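Local atomic coordinates of beta-xylosidase (Uncultured organism, PDB entry 4MLG), a protein that probably hydrolyses beta-1,4-linked xylo-oligosaccharides, releasing xylose, as a calcium-binding beta-propeller glycosidase of family 43. Residues A[35-40]-A[45-50]; A[69-74]-A[95-100]. One frame throughout, in Å; residues are numbered along the deposited sequence.

How the interactions relate
Running from the N terminus, the chain leaves strand 24-32 and enters the long loop in which interaction 1 lies: 45-50 folds back on 35-40, closing a loop with four residues between the segments. Strand 50-56 follows, then strand 64-72, whose end opens interaction 2; that contact closes a larger loop, holding strand 81-91, when 95-100 arrives. The two closures stand in series, neither enclosing nor crossing the other, with centres about 18 Å apart. Lys-49 O lies 3.0 Å from Thr-73 N, a probable hydrogen bond that continues the pairing of strands 50-56 and 64-72. The loop of interaction 1 thus hangs from the sheet whose strand 64-72 packs on the sheet of 81-91 and 94-102.

Interaction 1 (A[35-40]-A[45-50]); sequences SGIPEN and HFNMKD
The Glu-39 side chain lies over one face of the His-45 imidazole. Its CG stands 3.8 Å from the ring centroid, only 5° off the ring normal, a CH-pi contact centred on the ring. Beyond CG the glutamate chain runs on extended, crossing the histidine obliquely; Glu-39 OE2 stops 4.3 Å from His-45 NE2, so the two ionisable groups are near without their charged atoms touching. The edge of the ring meets backbone instead: Asn-40 O lies in the ring plane, 3.1 Å from His-45 CE1. With CG between its own N and carbonyl carbon (chi1 51°), the imidazole is set against the bend at Glu-39 and Asn-40, while His-45 CB lies 4.0 Å from both Ile-37 O and Pro-38 O. An alanine here is likely to leave the Glu-39 CG without the ring face beneath it and open a gap beside the Asn-40 carbonyl.

Farther along, Asn-47 packs on the start of 35-40. Its CB lies 3.8 Å from Ser-35 OG, and its ND2 is 4.0 Å from Ile-37 CD1, the Ile-37 and Asn-47 side chains crossing at about a right angle. Between His-45 and Asn-47, Phe-46 centres an inverse gamma turn, with a weak bond from Asn-47 N to His-45 O. Trp-84 and Gln-82 both donate side-chain N-H groups to Phe-46 O, tying the turn to strand 81-91. The contact thus lies within the long loop joining the antiparallel strands 24-32 and 50-56 of one propeller blade, its returning limb carrying the inverse gamma turn.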
loop_
_atom_site.group_PDB
_atom_site.type_symbol
_atom_site.label_atom_id
_atom_site.label_comp_id
_atom_site.label_asym_id
_atom_site.label_seq_id
_atom_site.Cartn_x
_atom_site.Cartn_y
_atom_site.Cartn_z
ATOM N N SER A 35 -5.944 1.743 -25.676
ATOM C CA SER A 35 -5.047 2.773 -25.183
ATOM C C SER A 35 -3.874 2.843 -26.148
ATOM O O SER A 35 -3.531 1.848 -26.786
ATOM C CB SER A 35 -4.557 2.438 -23.775
ATOM O OG SER A 35 -3.877 1.195 -23.756
ATOM N N GLY A 36 -3.255 4.011 -26.263
ATOM C CA GLY A 36 -2.148 4.179 -27.185
ATOM C C GLY A 36 -0.850 3.574 -26.684
ATOM O O GLY A 36 0.225 3.891 -27.190
ATOM N N ILE A 37 -0.949 2.696 -25.689
ATOM C CA ILE A 37 0.222 2.073 -25.086
ATOM C C ILE A 37 0.552 0.750 -25.768
ATOM O O ILE A 37 -0.309 -0.121 -25.892
ATOM C CB ILE A 37 0.000 1.817 -23.582
ATOM C CG1 ILE A 37 -0.602 3.054 -22.914
ATOM C CG2 ILE A 37 1.302 1.411 -22.906
ATOM C CD1 ILE A 37 -0.914 2.861 -21.449
ATOM N N PRO A 38 1.808 0.594 -26.215
ATOM C CA PRO A 38 2.256 -0.665 -26.818
ATOM C C PRO A 38 2.316 -1.766 -25.767
ATOM O O PRO A 38 2.297 -1.460 -24.575
ATOM C CB PRO A 38 3.664 -0.329 -27.316
ATOM C CG PRO A 38 4.116 0.788 -26.444
ATOM C CD PRO A 38 2.886 1.597 -26.163
ATOM N N GLU A 39 2.384 -3.021 -26.202
ATOM C CA GLU A 39 2.411 -4.151 -25.277
ATOM C C GLU A 39 3.585 -4.082 -24.304
ATOM O O GLU A 39 4.612 -3.471 -24.597
ATOM C CB GLU A 39 2.437 -5.479 -26.037
ATOM C CG GLU A 39 1.109 -6.218 -26.040
ATOM C CD GLU A 39 1.234 -7.635 -26.564
ATOM O OE1 GLU A 39 2.259 -7.945 -27.205
ATOM O OE2 GLU A 39 0.309 -8.441 -26.328
ATOM N N ASN A 40 3.421 -4.715 -23.146
ATOM C CA ASN A 40 4.434 -4.682 -22.100
ATOM C C ASN A 40 4.301 -5.879 -21.162
ATOM O O ASN A 40 3.227 -6.468 -21.047
ATOM C CB ASN A 40 4.322 -3.379 -21.306
ATOM C CG ASN A 40 5.585 -3.049 -20.536
ATOM O OD1 ASN A 40 6.419 -3.918 -20.281
ATOM N ND2 ASN A 40 5.729 -1.786 -20.154
ATOM N N HIS A 45 -0.645 -2.248 -21.179
ATOM C CA HIS A 45 -1.625 -2.203 -22.262
ATOM C C HIS A 45 -3.027 -2.567 -21.778
ATOM O O HIS A 45 -4.021 -2.242 -22.427
ATOM C CB HIS A 45 -1.203 -3.107 -23.423
ATOM C CG HIS A 45 -0.852 -4.501 -23.008
ATOM N ND1 HIS A 45 0.380 -4.834 -22.489
ATOM C CD2 HIS A 45 -1.569 -5.649 -23.041
ATOM C CE1 HIS A 45 0.407 -6.126 -22.217
ATOM N NE2 HIS A 45 -0.764 -6.644 -22.544
ATOM N N PHE A 46 -3.100 -3.247 -20.638
ATOM C CA PHE A 46 -4.377 -3.485 -19.981
ATOM C C PHE A 46 -4.757 -2.250 -19.176
ATOM O O PHE A 46 -4.699 -2.251 -17.947
ATOM C CB PHE A 46 -4.302 -4.710 -19.069
ATOM C CG PHE A 46 -4.158 -6.009 -19.808
ATOM C CD1 PHE A 46 -5.213 -6.522 -20.543
ATOM C CD2 PHE A 46 -2.972 -6.722 -19.760
ATOM C CE1 PHE A 46 -5.085 -7.719 -21.222
ATOM C CE2 PHE A 46 -2.838 -7.921 -20.437
ATOM C CZ PHE A 46 -3.897 -8.419 -21.169
ATOM N N ASN A 47 -5.140 -1.192 -19.883
ATOM C CA ASN A 47 -5.407 0.093 -19.256
ATOM C C ASN A 47 -6.896 0.412 -19.207
ATOM O O ASN A 47 -7.322 1.482 -19.638
ATOM C CB ASN A 47 -4.662 1.204 -20.002
ATOM C CG ASN A 47 -4.523 2.471 -19.181
ATOM O OD1 ASN A 47 -4.448 2.424 -17.953
ATOM N ND2 ASN A 47 -4.489 3.613 -19.857
ATOM N N MET A 48 -7.687 -0.522 -18.689
ATOM C CA MET A 48 -9.121 -0.297 -18.542
ATOM C C MET A 48 -9.373 0.804 -17.518
ATOM O O MET A 48 -8.560 1.020 -16.619
ATOM C CB MET A 48 -9.837 -1.586 -18.135
ATOM C CG MET A 48 -9.638 -2.732 -19.112
ATOM S SD MET A 48 -8.051 -3.558 -18.912
ATOM C CE MET A 48 -8.474 -4.782 -17.679
ATOM N N LYS A 49 -10.494 1.504 -17.652
ATOM C CA LYS A 49 -10.752 2.658 -16.799
ATOM C C LYS A 49 -12.200 2.789 -16.324
ATOM O O LYS A 49 -12.536 3.744 -15.625
ATOM C CB LYS A 49 -10.315 3.946 -17.503
ATOM C CG LYS A 49 -10.903 4.124 -18.892
ATOM C CD LYS A 49 -10.378 5.386 -19.554
ATOM C CE LYS A 49 -10.912 5.531 -20.970
ATOM N NZ LYS A 49 -10.436 6.784 -21.621
ATOM N N ASP A 50 -13.051 1.835 -16.690
ATOM C CA ASP A 50 -14.451 1.891 -16.275
ATOM C C ASP A 50 -15.151 0.530 -16.257
ATOM O O ASP A 50 -14.587 -0.480 -16.680
ATOM C CB ASP A 50 -15.232 2.877 -17.150
ATOM C CG ASP A 50 -15.276 2.458 -18.604
ATOM O OD1 ASP A 50 -14.396 1.679 -19.024
ATOM O OD2 ASP A 50 -16.190 2.908 -19.326
#

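Interaction 2 (A[69-74]-A[95-100]); sequences VVLRTE and YYMYFP
Leu-71 reaches across to the side chains of Met-97 and Phe-99, and the contact has two parts, one aromatic and one aliphatic. The aromatic part is a CH-pi contact. The leucine methyl CD2 sits over one face of the Phe-99 ring, 4.3 Å from its centroid and 25° off the normal, and is displaced toward the CD2 side of the ring, where the closest approach, Leu-71 CD2 to Phe-99 CD2, is 3.9 Å. The two side chains cross at about a right angle.

The aliphatic part centres on Met-97. The same methyl, Leu-71 CD2, lies 4.0 Å from Met-97 SD, and the leucine and methionine chains slide past each other in opposite directions. Met-97 is extended as far as SD and then bends (chi3 -63°), which places its terminal CE 4.2 Å from Val-70 CG2. One leucine methyl thus touches both the sulfur and the phenyl face, the two partners lying roughly at right angles about it, while the end of the methionine rests on the neighbouring valine.

Every touching residue is buried, and the link is made entirely by these apolar side chains, for the strand axes approach no closer than 10.8 Å and run at 46° to each other. Such a spacing is that of sheets stacked face on face, not of paired strands. Strand 81-91 adds to the layer, with Val-88 against Met-97 and Leu-83 against Phe-99, while Tyr-51 of strand 50-56 also touches the phenylalanine. Apolar side chains interleaved between two successive antiparallel sheets are characteristic of the interface between adjacent blades of a beta-propeller, here the five-bladed fold of family 43 glycosidases.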
loop_
_atom_site.group_PDB
_atom_site.type_symbol
_atom_site.label_atom_id
_atom_site.label_comp_id
_atom_site.label_asym_id
_atom_site.label_seq_id
_atom_site.Cartn_x
_atom_site.Cartn_y
_atom_site.Cartn_z
ATOM N N VAL A 69 -22.197 2.852 -18.103
ATOM C CA VAL A 69 -21.115 2.946 -17.130
ATOM C C VAL A 69 -21.661 3.101 -15.711
ATOM O O VAL A 69 -22.538 3.926 -15.460
ATOM C CB VAL A 69 -20.177 4.127 -17.452
ATOM C CG1 VAL A 69 -19.095 4.263 -16.388
ATOM C CG2 VAL A 69 -19.559 3.950 -18.829
ATOM N N VAL A 70 -21.137 2.298 -14.788
ATOM C CA VAL A 70 -21.567 2.344 -13.395
ATOM C C VAL A 70 -20.425 2.763 -12.477
ATOM O O VAL A 70 -20.638 3.036 -11.295
ATOM C CB VAL A 70 -22.094 0.979 -12.927
ATOM C CG1 VAL A 70 -23.379 0.626 -13.660
ATOM C CG2 VAL A 70 -21.035 -0.092 -13.137
ATOM N N LEU A 71 -19.216 2.806 -13.028
ATOM C CA LEU A 71 -18.032 3.178 -12.264
ATOM C C LEU A 71 -16.877 3.515 -13.198
ATOM O O LEU A 71 -16.655 2.824 -14.191
ATOM C CB LEU A 71 -17.620 2.037 -11.328
ATOM C CG LEU A 71 -16.511 2.326 -10.313
ATOM C CD1 LEU A 71 -16.994 3.309 -9.259
ATOM C CD2 LEU A 71 -16.017 1.041 -9.664
ATOM N N ARG A 72 -16.149 4.583 -12.881
ATOM C CA ARG A 72 -14.943 4.939 -13.623
ATOM C C ARG A 72 -13.854 5.416 -12.666
ATOM O O ARG A 72 -14.142 5.827 -11.543
ATOM C CB ARG A 72 -15.239 6.003 -14.684
ATOM C CG ARG A 72 -15.615 7.365 -14.124
ATOM C CD ARG A 72 -15.947 8.352 -15.237
ATOM N NE ARG A 72 -17.116 7.940 -16.010
ATOM C CZ ARG A 72 -18.364 8.311 -15.738
ATOM N NH1 ARG A 72 -18.612 9.109 -14.708
ATOM N NH2 ARG A 72 -19.366 7.886 -16.495
ATOM N N THR A 73 -12.605 5.358 -13.120
ATOM C CA THR A 73 -11.459 5.708 -12.284
ATOM C C THR A 73 -11.517 7.131 -11.727
ATOM O O THR A 73 -11.007 7.393 -10.641
ATOM C CB THR A 73 -10.128 5.513 -13.037
ATOM O OG1 THR A 73 -10.122 6.320 -14.222
ATOM C CG2 THR A 73 -9.945 4.055 -13.425
ATOM N N GLU A 74 -12.138 8.045 -12.467
ATOM C CA GLU A 74 -12.256 9.430 -12.016
ATOM C C GLU A 74 -13.106 9.541 -10.754
ATOM O O GLU A 74 -12.848 10.382 -9.893
ATOM C CB GLU A 74 -12.852 10.319 -13.110
ATOM C CG GLU A 74 -11.984 10.485 -14.346
ATOM C CD GLU A 74 -12.313 9.478 -15.430
ATOM O OE1 GLU A 74 -12.385 9.883 -16.609
ATOM O OE2 GLU A 74 -12.497 8.287 -15.106
ATOM N N TYR A 95 -25.794 -4.205 -2.927
ATOM C CA TYR A 95 -24.852 -4.878 -3.814
ATOM C C TYR A 95 -23.450 -4.295 -3.664
ATOM O O TYR A 95 -23.237 -3.100 -3.872
ATOM C CB TYR A 95 -25.322 -4.781 -5.268
ATOM C CG TYR A 95 -26.630 -5.494 -5.542
ATOM C CD1 TYR A 95 -26.648 -6.769 -6.097
ATOM C CD2 TYR A 95 -27.847 -4.893 -5.247
ATOM C CE1 TYR A 95 -27.841 -7.423 -6.350
ATOM C CE2 TYR A 95 -29.043 -5.539 -5.494
ATOM C CZ TYR A 95 -29.035 -6.802 -6.047
ATOM O OH TYR A 95 -30.227 -7.446 -6.295
ATOM N N TYR A 96 -22.500 -5.148 -3.296
ATOM C CA TYR A 96 -21.128 -4.716 -3.065
ATOM C C TYR A 96 -20.220 -5.110 -4.221
ATOM O O TYR A 96 -19.989 -6.296 -4.467
ATOM C CB TYR A 96 -20.596 -5.313 -1.760
ATOM C CG TYR A 96 -21.342 -4.852 -0.527
ATOM C CD1 TYR A 96 -20.919 -3.740 0.188
ATOM C CD2 TYR A 96 -22.470 -5.528 -0.079
ATOM C CE1 TYR A 96 -21.595 -3.314 1.314
ATOM C CE2 TYR A 96 -23.154 -5.109 1.046
ATOM C CZ TYR A 96 -22.711 -4.001 1.739
ATOM O OH TYR A 96 -23.385 -3.575 2.862
ATOM N N MET A 97 -19.709 -4.112 -4.935
ATOM C CA MET A 97 -18.775 -4.361 -6.027
ATOM C C MET A 97 -17.334 -4.291 -5.537
ATOM O O MET A 97 -16.920 -3.295 -4.944
ATOM C CB MET A 97 -18.984 -3.361 -7.164
ATOM C CG MET A 97 -17.931 -3.453 -8.256
ATOM S SD MET A 97 -18.196 -2.274 -9.592
ATOM C CE MET A 97 -19.769 -2.834 -10.238
ATOM N N TYR A 98 -16.574 -5.352 -5.783
ATOM C CA TYR A 98 -15.175 -5.395 -5.377
ATOM C C TYR A 98 -14.258 -5.283 -6.587
ATOM O O TYR A 98 -14.169 -6.203 -7.402
ATOM C CB TYR A 98 -14.883 -6.674 -4.590
ATOM C CG TYR A 98 -15.601 -6.740 -3.261
ATOM C CD1 TYR A 98 -14.963 -6.368 -2.087
ATOM C CD2 TYR A 98 -16.922 -7.164 -3.182
ATOM C CE1 TYR A 98 -15.614 -6.426 -0.871
ATOM C CE2 TYR A 98 -17.581 -7.225 -1.970
ATOM C CZ TYR A 98 -16.923 -6.853 -0.818
ATOM O OH TYR A 98 -17.574 -6.910 0.390
ATOM N N PHE A 99 -13.579 -4.147 -6.698
ATOM C CA PHE A 99 -12.733 -3.868 -7.850
ATOM C C PHE A 99 -11.260 -3.770 -7.468
ATOM O O PHE A 99 -10.918 -3.216 -6.425
ATOM C CB PHE A 99 -13.178 -2.575 -8.538
ATOM C CG PHE A 99 -13.152 -1.367 -7.642
ATOM C CD1 PHE A 99 -12.020 -0.571 -7.558
ATOM C CD2 PHE A 99 -14.263 -1.022 -6.889
ATOM C CE1 PHE A 99 -11.994 0.538 -6.733
ATOM C CE2 PHE A 99 -14.243 0.087 -6.065
ATOM C CZ PHE A 99 -13.107 0.868 -5.988
ATOM N N PRO A 100 -10.384 -4.322 -8.316
ATOM C CA PRO A 100 -8.938 -4.170 -8.160
ATOM C C PRO A 100 -8.467 -2.895 -8.852
ATOM O O PRO A 100 -8.993 -2.536 -9.905
ATOM C CB PRO A 100 -8.389 -5.400 -8.877
ATOM C CG PRO A 100 -9.379 -5.669 -9.947
ATOM C CD PRO A 100 -10.726 -5.230 -9.424
#